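Local coordinates for proteasome assembly chaperone family protein (Pyrococcus furiosus, PDB 3VR0) that functions as an archaeal proteasome activator and is related to the chaperones that help assemble proteasomes, at residues G38-G41 with G46-A49; A63-P68 with G124-F129; V74-R77 with V81-L84. One frame throughout, in Å; residues are numbered along the deposited sequence.

Contact 1: G38-G41 with G46-A49; sequences GLPG and GKLA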
loop_
_atom_site.group_PDB
_atom_site.type_symbol
_atom_site.label_atom_id
_atom_site.label_comp_id
_atom_site.label_asym_id
_atom_site.label_seq_id
_atom_site.Cartn_x
_atom_site.Cartn_y
_atom_site.Cartn_z
ATOM N N GLY C 38 -25.596 0.344 -6.666
ATOM C CA GLY C 38 -25.898 0.835 -5.322
ATOM C C GLY C 38 -25.044 0.123 -4.280
ATOM O O GLY C 38 -25.530 -0.673 -3.478
ATOM N N LEU C 39 -23.749 0.416 -4.299
ATOM C CA LEU C 39 -22.820 -0.115 -3.321
ATOM C C LEU C 39 -22.807 0.790 -2.052
ATOM O O LEU C 39 -23.315 1.898 -2.100
ATOM C CB LEU C 39 -21.455 -0.172 -3.971
ATOM C CG LEU C 39 -21.405 -1.291 -5.037
ATOM C CD1 LEU C 39 -20.212 -1.106 -5.943
ATOM C CD2 LEU C 39 -21.357 -2.651 -4.354
ATOM N N PRO C 40 -22.213 0.324 -0.932
ATOM C CA PRO C 40 -22.160 1.201 0.251
ATOM C C PRO C 40 -21.392 2.458 -0.020
ATOM O O PRO C 40 -20.453 2.443 -0.797
ATOM C CB PRO C 40 -21.452 0.352 1.297
ATOM C CG PRO C 40 -21.783 -1.032 0.880
ATOM C CD PRO C 40 -21.688 -1.009 -0.614
ATOM N N GLY C 41 -21.849 3.556 0.578
ATOM C CA GLY C 41 -21.361 4.901 0.267
ATOM C C GLY C 41 -22.050 5.885 1.209
ATOM O O GLY C 41 -22.616 5.479 2.217
ATOM N N GLY C 46 -27.211 4.887 -1.999
ATOM C CA GLY C 46 -27.185 4.008 -3.176
ATOM C C GLY C 46 -27.580 2.598 -2.792
ATOM O O GLY C 46 -28.369 1.965 -3.480
ATOM N N LYS C 47 -27.045 2.109 -1.680
ATOM C CA LYS C 47 -27.367 0.770 -1.216
ATOM C C LYS C 47 -28.849 0.536 -0.858
ATOM O O LYS C 47 -29.430 -0.470 -1.264
ATOM C CB LYS C 47 -26.477 0.363 -0.058
ATOM C CG LYS C 47 -26.786 -1.046 0.422
ATOM C CD LYS C 47 -25.839 -1.473 1.522
ATOM C CE LYS C 47 -26.091 -2.929 1.914
ATOM N NZ LYS C 47 -24.843 -3.539 2.437
ATOM N N LEU C 48 -29.444 1.442 -0.077
ATOM C CA LEU C 48 -30.864 1.330 0.288
ATOM C C LEU C 48 -31.724 1.360 -0.936
ATOM O O LEU C 48 -32.628 0.564 -1.069
ATOM C CB LEU C 48 -31.324 2.471 1.196
ATOM C CG LEU C 48 -30.912 2.402 2.655
ATOM C CD1 LEU C 48 -31.329 3.719 3.270
ATOM C CD2 LEU C 48 -31.596 1.247 3.359
ATOM N N ALA C 49 -31.424 2.302 -1.804
ATOM C CA ALA C 49 -32.072 2.454 -3.083
ATOM C C ALA C 49 -31.980 1.129 -3.883
ATOM O O ALA C 49 -33.002 0.627 -4.328
ATOM C CB ALA C 49 -31.466 3.581 -3.832
HETATM O O HOH W 1 -24.778 3.372 -0.443
#

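Contact 2: A63-P68 with G124-F129; sequences AELYSP and GKMLDF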
loop_
_atom_site.group_PDB
_atom_site.type_symbol
_atom_site.label_atom_id
_atom_site.label_comp_id
_atom_site.label_asym_id
_atom_site.label_seq_id
_atom_site.Cartn_x
_atom_site.Cartn_y
_atom_site.Cartn_z
ATOM N N ALA C 63 -24.938 -13.627 -9.790
ATOM C CA ALA C 63 -23.479 -13.695 -9.656
ATOM C C ALA C 63 -23.003 -13.037 -8.350
ATOM O O ALA C 63 -23.677 -12.181 -7.807
ATOM C CB ALA C 63 -22.806 -13.021 -10.839
ATOM N N GLU C 64 -21.850 -13.450 -7.844
ATOM C CA GLU C 64 -21.268 -12.678 -6.776
ATOM C C GLU C 64 -19.768 -12.420 -6.943
ATOM O O GLU C 64 -19.043 -13.188 -7.602
ATOM C CB GLU C 64 -21.753 -13.121 -5.356
ATOM C CG GLU C 64 -21.561 -14.504 -4.986
ATOM C CD GLU C 64 -22.545 -14.984 -3.878
ATOM O OE1 GLU C 64 -23.460 -14.233 -3.418
ATOM O OE2 GLU C 64 -22.369 -16.146 -3.463
ATOM N N LEU C 65 -19.345 -11.260 -6.438
ATOM C CA LEU C 65 -17.971 -10.799 -6.636
ATOM C C LEU C 65 -17.203 -10.888 -5.325
ATOM O O LEU C 65 -17.676 -10.444 -4.297
ATOM C CB LEU C 65 -17.985 -9.380 -7.198
ATOM C CG LEU C 65 -16.653 -8.718 -7.556
ATOM C CD1 LEU C 65 -16.845 -7.666 -8.661
ATOM C CD2 LEU C 65 -15.972 -8.070 -6.272
ATOM N N TYR C 66 -16.025 -11.470 -5.355
ATOM C CA TYR C 66 -15.151 -11.440 -4.212
ATOM C C TYR C 66 -13.848 -10.795 -4.646
ATOM O O TYR C 66 -13.434 -10.931 -5.799
ATOM C CB TYR C 66 -14.840 -12.874 -3.753
ATOM C CG TYR C 66 -16.103 -13.665 -3.337
ATOM C CD1 TYR C 66 -16.604 -13.565 -2.049
ATOM C CD2 TYR C 66 -16.799 -14.462 -4.269
ATOM C CE1 TYR C 66 -17.760 -14.275 -1.666
ATOM C CE2 TYR C 66 -17.979 -15.191 -3.904
ATOM C CZ TYR C 66 -18.438 -15.093 -2.618
ATOM O OH TYR C 66 -19.551 -15.821 -2.228
ATOM N N SER C 67 -13.169 -10.160 -3.702
ATOM C CA SER C 67 -11.931 -9.462 -4.012
ATOM C C SER C 67 -10.907 -9.524 -2.901
ATOM O O SER C 67 -11.226 -9.246 -1.745
ATOM C CB SER C 67 -12.244 -7.991 -4.238
ATOM O OG SER C 67 -11.038 -7.355 -4.647
ATOM N N PRO C 68 -9.670 -9.834 -3.250
ATOM C CA PRO C 68 -8.540 -9.823 -2.304
ATOM C C PRO C 68 -8.139 -8.367 -1.949
ATOM O O PRO C 68 -7.268 -8.184 -1.094
ATOM C CB PRO C 68 -7.404 -10.529 -3.102
ATOM C CG PRO C 68 -7.783 -10.087 -4.643
ATOM C CD PRO C 68 -9.275 -10.338 -4.597
ATOM N N GLY C 124 -13.320 -2.373 -13.020
ATOM C CA GLY C 124 -12.979 -2.944 -14.296
ATOM C C GLY C 124 -13.558 -4.367 -14.446
ATOM O O GLY C 124 -14.126 -4.668 -15.508
ATOM N N LYS C 125 -13.416 -5.221 -13.416
ATOM C CA LYS C 125 -14.011 -6.574 -13.478
ATOM C C LYS C 125 -15.547 -6.497 -13.574
ATOM O O LYS C 125 -16.151 -7.265 -14.320
ATOM C CB LYS C 125 -13.662 -7.432 -12.255
ATOM C CG LYS C 125 -12.241 -7.997 -12.277
ATOM C CD LYS C 125 -12.075 -9.174 -13.288
ATOM C CE LYS C 125 -13.099 -10.273 -13.076
ATOM N NZ LYS C 125 -12.773 -11.430 -13.978
ATOM N N MET C 126 -16.162 -5.609 -12.806
ATOM C CA MET C 126 -17.632 -5.398 -12.935
ATOM C C MET C 126 -18.004 -5.010 -14.349
ATOM O O MET C 126 -19.006 -5.521 -14.867
ATOM C CB MET C 126 -18.170 -4.336 -12.010
ATOM C CG MET C 126 -18.063 -4.702 -10.572
ATOM S SD MET C 126 -18.849 -3.437 -9.533
ATOM C CE MET C 126 -18.629 -4.326 -7.990
ATOM N N LEU C 127 -17.231 -4.095 -14.953
ATOM C CA LEU C 127 -17.546 -3.702 -16.315
ATOM C C LEU C 127 -17.331 -4.854 -17.305
ATOM O O LEU C 127 -18.131 -4.958 -18.221
ATOM C CB LEU C 127 -16.829 -2.428 -16.800
ATOM C CG LEU C 127 -17.271 -1.207 -15.958
ATOM C CD1 LEU C 127 -16.301 -0.093 -16.081
ATOM C CD2 LEU C 127 -18.696 -0.721 -16.260
ATOM N N ASP C 128 -16.268 -5.668 -17.152
ATOM C CA ASP C 128 -16.024 -6.771 -18.106
ATOM C C ASP C 128 -17.210 -7.745 -18.045
ATOM O O ASP C 128 -17.609 -8.319 -19.037
ATOM C CB ASP C 128 -14.742 -7.594 -17.806
ATOM C CG ASP C 128 -13.424 -6.775 -17.936
ATOM O OD1 ASP C 128 -13.378 -5.704 -18.594
ATOM O OD2 ASP C 128 -12.420 -7.220 -17.355
ATOM N N PHE C 129 -17.702 -7.975 -16.856
ATOM C CA PHE C 129 -18.745 -8.947 -16.662
ATOM C C PHE C 129 -20.077 -8.472 -17.318
ATOM O O PHE C 129 -20.707 -9.195 -18.055
ATOM C CB PHE C 129 -18.908 -9.191 -15.169
ATOM C CG PHE C 129 -20.030 -10.131 -14.832
ATOM C CD1 PHE C 129 -20.072 -11.434 -15.390
ATOM C CD2 PHE C 129 -21.071 -9.710 -14.017
ATOM C CE1 PHE C 129 -21.135 -12.312 -15.076
ATOM C CE2 PHE C 129 -22.140 -10.596 -13.684
ATOM C CZ PHE C 129 -22.177 -11.887 -14.223
#

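Contact 3: V74-R77 with V81-L84; sequences VLIR and VVEL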
loop_
_atom_site.group_PDB
_atom_site.type_symbol
_atom_site.label_atom_id
_atom_site.label_comp_id
_atom_site.label_asym_id
_atom_site.label_seq_id
_atom_site.Cartn_x
_atom_site.Cartn_y
_atom_site.Cartn_z
ATOM N N VAL C 74 -14.044 -11.997 7.346
ATOM C CA VAL C 74 -15.297 -12.671 7.048
ATOM C C VAL C 74 -16.396 -11.976 7.832
ATOM O O VAL C 74 -16.108 -11.395 8.855
ATOM C CB VAL C 74 -15.038 -14.161 7.390
ATOM C CG1 VAL C 74 -15.916 -14.729 8.427
ATOM C CG2 VAL C 74 -14.747 -14.976 6.122
ATOM N N LEU C 75 -17.628 -11.972 7.326
ATOM C CA LEU C 75 -18.785 -11.442 8.063
ATOM C C LEU C 75 -19.669 -12.553 8.589
ATOM O O LEU C 75 -19.757 -13.621 7.992
ATOM C CB LEU C 75 -19.658 -10.502 7.195
ATOM C CG LEU C 75 -19.056 -9.188 6.668
ATOM C CD1 LEU C 75 -20.005 -8.486 5.706
ATOM C CD2 LEU C 75 -18.649 -8.229 7.815
ATOM N N ILE C 76 -20.318 -12.297 9.716
ATOM C CA ILE C 76 -21.261 -13.253 10.262
ATOM C C ILE C 76 -22.573 -13.062 9.500
ATOM O O ILE C 76 -23.112 -11.940 9.435
ATOM C CB ILE C 76 -21.499 -13.021 11.770
ATOM C CG1 ILE C 76 -20.196 -13.129 12.561
ATOM C CG2 ILE C 76 -22.550 -14.009 12.292
ATOM C CD1 ILE C 76 -19.482 -14.439 12.456
ATOM N N ARG C 77 -23.060 -14.119 8.866
ATOM C CA ARG C 77 -24.345 -14.004 8.149
ATOM C C ARG C 77 -25.441 -14.536 9.070
ATOM O O ARG C 77 -25.191 -14.762 10.259
ATOM C CB ARG C 77 -24.337 -14.751 6.794
ATOM C CG ARG C 77 -23.252 -14.300 5.784
ATOM C CD ARG C 77 -23.242 -12.792 5.478
ATOM N NE ARG C 77 -22.349 -12.526 4.345
ATOM C CZ ARG C 77 -22.027 -11.331 3.850
ATOM N NH1 ARG C 77 -22.535 -10.223 4.363
ATOM N NH2 ARG C 77 -21.180 -11.241 2.820
ATOM N N VAL C 81 -23.357 -18.468 10.142
ATOM C CA VAL C 81 -22.582 -18.807 8.959
ATOM C C VAL C 81 -21.578 -17.651 8.666
ATOM O O VAL C 81 -21.956 -16.469 8.687
ATOM C CB VAL C 81 -23.502 -18.992 7.725
ATOM C CG1 VAL C 81 -22.706 -18.883 6.430
ATOM C CG2 VAL C 81 -24.278 -20.366 7.750
ATOM N N VAL C 82 -20.319 -17.994 8.393
ATOM C CA VAL C 82 -19.331 -17.006 7.935
ATOM C C VAL C 82 -19.227 -16.922 6.408
ATOM O O VAL C 82 -19.389 -17.922 5.702
ATOM C CB VAL C 82 -17.904 -17.255 8.525
ATOM C CG1 VAL C 82 -17.906 -17.119 10.027
ATOM C CG2 VAL C 82 -17.329 -18.627 8.115
ATOM N N GLU C 83 -18.928 -15.724 5.911
ATOM C CA GLU C 83 -18.696 -15.492 4.509
ATOM C C GLU C 83 -17.772 -14.280 4.245
ATOM O O GLU C 83 -17.939 -13.225 4.834
ATOM C CB GLU C 83 -20.035 -15.259 3.810
ATOM C CG GLU C 83 -19.967 -15.401 2.320
ATOM C CD GLU C 83 -21.355 -15.437 1.668
ATOM O OE1 GLU C 83 -22.268 -14.727 2.141
ATOM O OE2 GLU C 83 -21.514 -16.157 0.653
ATOM N N LEU C 84 -16.848 -14.426 3.300
ATOM C CA LEU C 84 -16.092 -13.297 2.803
ATOM C C LEU C 84 -17.007 -12.146 2.415
ATOM O O LEU C 84 -18.200 -12.336 2.092
ATOM C CB LEU C 84 -15.273 -13.700 1.583
ATOM C CG LEU C 84 -14.137 -14.693 1.746
ATOM C CD1 LEU C 84 -13.610 -14.973 0.347
ATOM C CD2 LEU C 84 -13.030 -14.141 2.636
#

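Contact 1: G38-G41 with G46-A49
G38 and G46 bring the loop after strand 34-37 against the first turn of helix 45-57, their CA atoms only 4.0 Å apart. The direct backbone contacts are of the CA-H...O kind: G38 CA approaches G46 O at 3.3 Å, and in return K47 CA lies 3.3 Å from G38 O. Neither glycine puts a side chain into this space, and a beta carbon on G38 would run straight into the carbonyl oxygen of G46.

The polar link is indirect. A water donates to L39 O at 2.7 Å and accepts from K47 N at 2.9 Å, so an amide near the start of the helix is satisfied through solvent held by the loop.

The side-chain contact comes from the methylenes of K47. With CG anti to the backbone N (chi1 -179°) and the chain extended, the lysine runs out across the loop: its CB lies by the carbonyl of G38, and its CD makes the apolar pair, passing obliquely by P40 CG at 4.1 Å. The ammonium end continues beyond the loop to a hydrogen bond with G107 O, while G38 O is bonded by T106 OG1, so both segments are tied to the end of neighbouring strand 102-107. This is a tight, glycine-rich strand-to-helix connection, placed at the carboxyl end of a central parallel strand in an alpha/beta fold of the PAC2 family.

Contact 2: A63-P68 with G124-F129
The nearest CA atoms of the two backbones, those of L65 and M126, are 8.3 Å apart, and the separation widens to 9.7 Å between A63 CA and F129 CA, a spacing that leaves the side chains to bridge strand 60-66 and helix 116-131. Two apolar pairs do so, one helical turn apart. At the first, CG of L65 stands anti to the backbone N (chi1 -177°), which sends its CD1 branch toward M126. This methyl meets M126 CG at 3.7 Å and M126 CE at 3.8 Å, thus touching the extended methionine near its root and again at its end. The two side chains cross at about a right angle. At the second, A63 is small enough to admit the F129 ring, whose far rim comes to its methyl: A63 CB lies 3.6 Å from F129 CZ and 3.8 Å from F129 CE2, an oblique approach. F129 too has CG anti to its backbone N (chi1 177°), and from there the ring spans the gap to the strand. The helix backbone is held by its own bonds here, among them F129 N to K125 O at 3.1 Å.

The flanking strands complete the apolar layer. I22 of strand 21-24 touches A63, L65 and F129, and F89 of strand 87-92 meets the F129 ring edge-to-face. Just past the strand, H69 binds a gold ion together with E121 of this same helix. The contact is a helix laid on one face of a mixed beta sheet, with alternate strand residues turned to the helix as in layered alpha/beta folds.

Contact 3: V74-R77 with V81-L84
R77 CG stands anti to the carbonyl carbon (chi1 -58°) and the chain bends at chi2 (-54°), which turns NE toward E83, itself extended, with CG anti to its own backbone N. The two side chains meet at about a right angle: R77 NE donates to E83 OE1 at 3.1 Å in a salt bridge that uses the anti lone pair of the oxygen, with the guanidinium and carboxylate planes 83° apart. L75 CB lies over one guanidinium face, offset toward its rim. Each charge has a further partner, R77 NH2 in D108 and E83 OE1 in K86. Without the guanidinium of R77, as with an alanine here, E83 and D108 would probably each lose a salt bridge, and L75 CB the flat group beside it.

Backbone bonds fix the pairing: L75 N to E83 O at 2.8 Å, E83 N to L75 O at 3.1 Å, and R77 N to V81 O at 2.6 Å beside the turn. On the other face, I76 CD1 packs on V82 CG1 at 3.9 Å; V74 CG1 also crowds V82 CB, at a doubtfully short 3.2 Å. This is a two-stranded antiparallel beta hairpin, and V74 and L75 also pair antiparallel with a strand of the second subunit, extending the sheet across the interface.

Contact 1 sits near the centre of the chain and contact 2 is also buried, whereas contact 3 is partly buried at the periphery, on a hairpin nested within the chain loop that contact 2 closes. Their chemistry follows: glycine backbones and a bridging water in contact 1, purely apolar side chains in contact 2, ladder bonds and a salt bridge in contact 3. Contacts 1 and 2 share no helix or strand but touch where L39 CD1 meets M126 CE at 4.1 Å. Y66 of strand 60-66 links contacts 2 and 3, its CD1 lying 3.9 Å from L84 CB. Both of these reach the second subunit; contact 1 stays within its own chain.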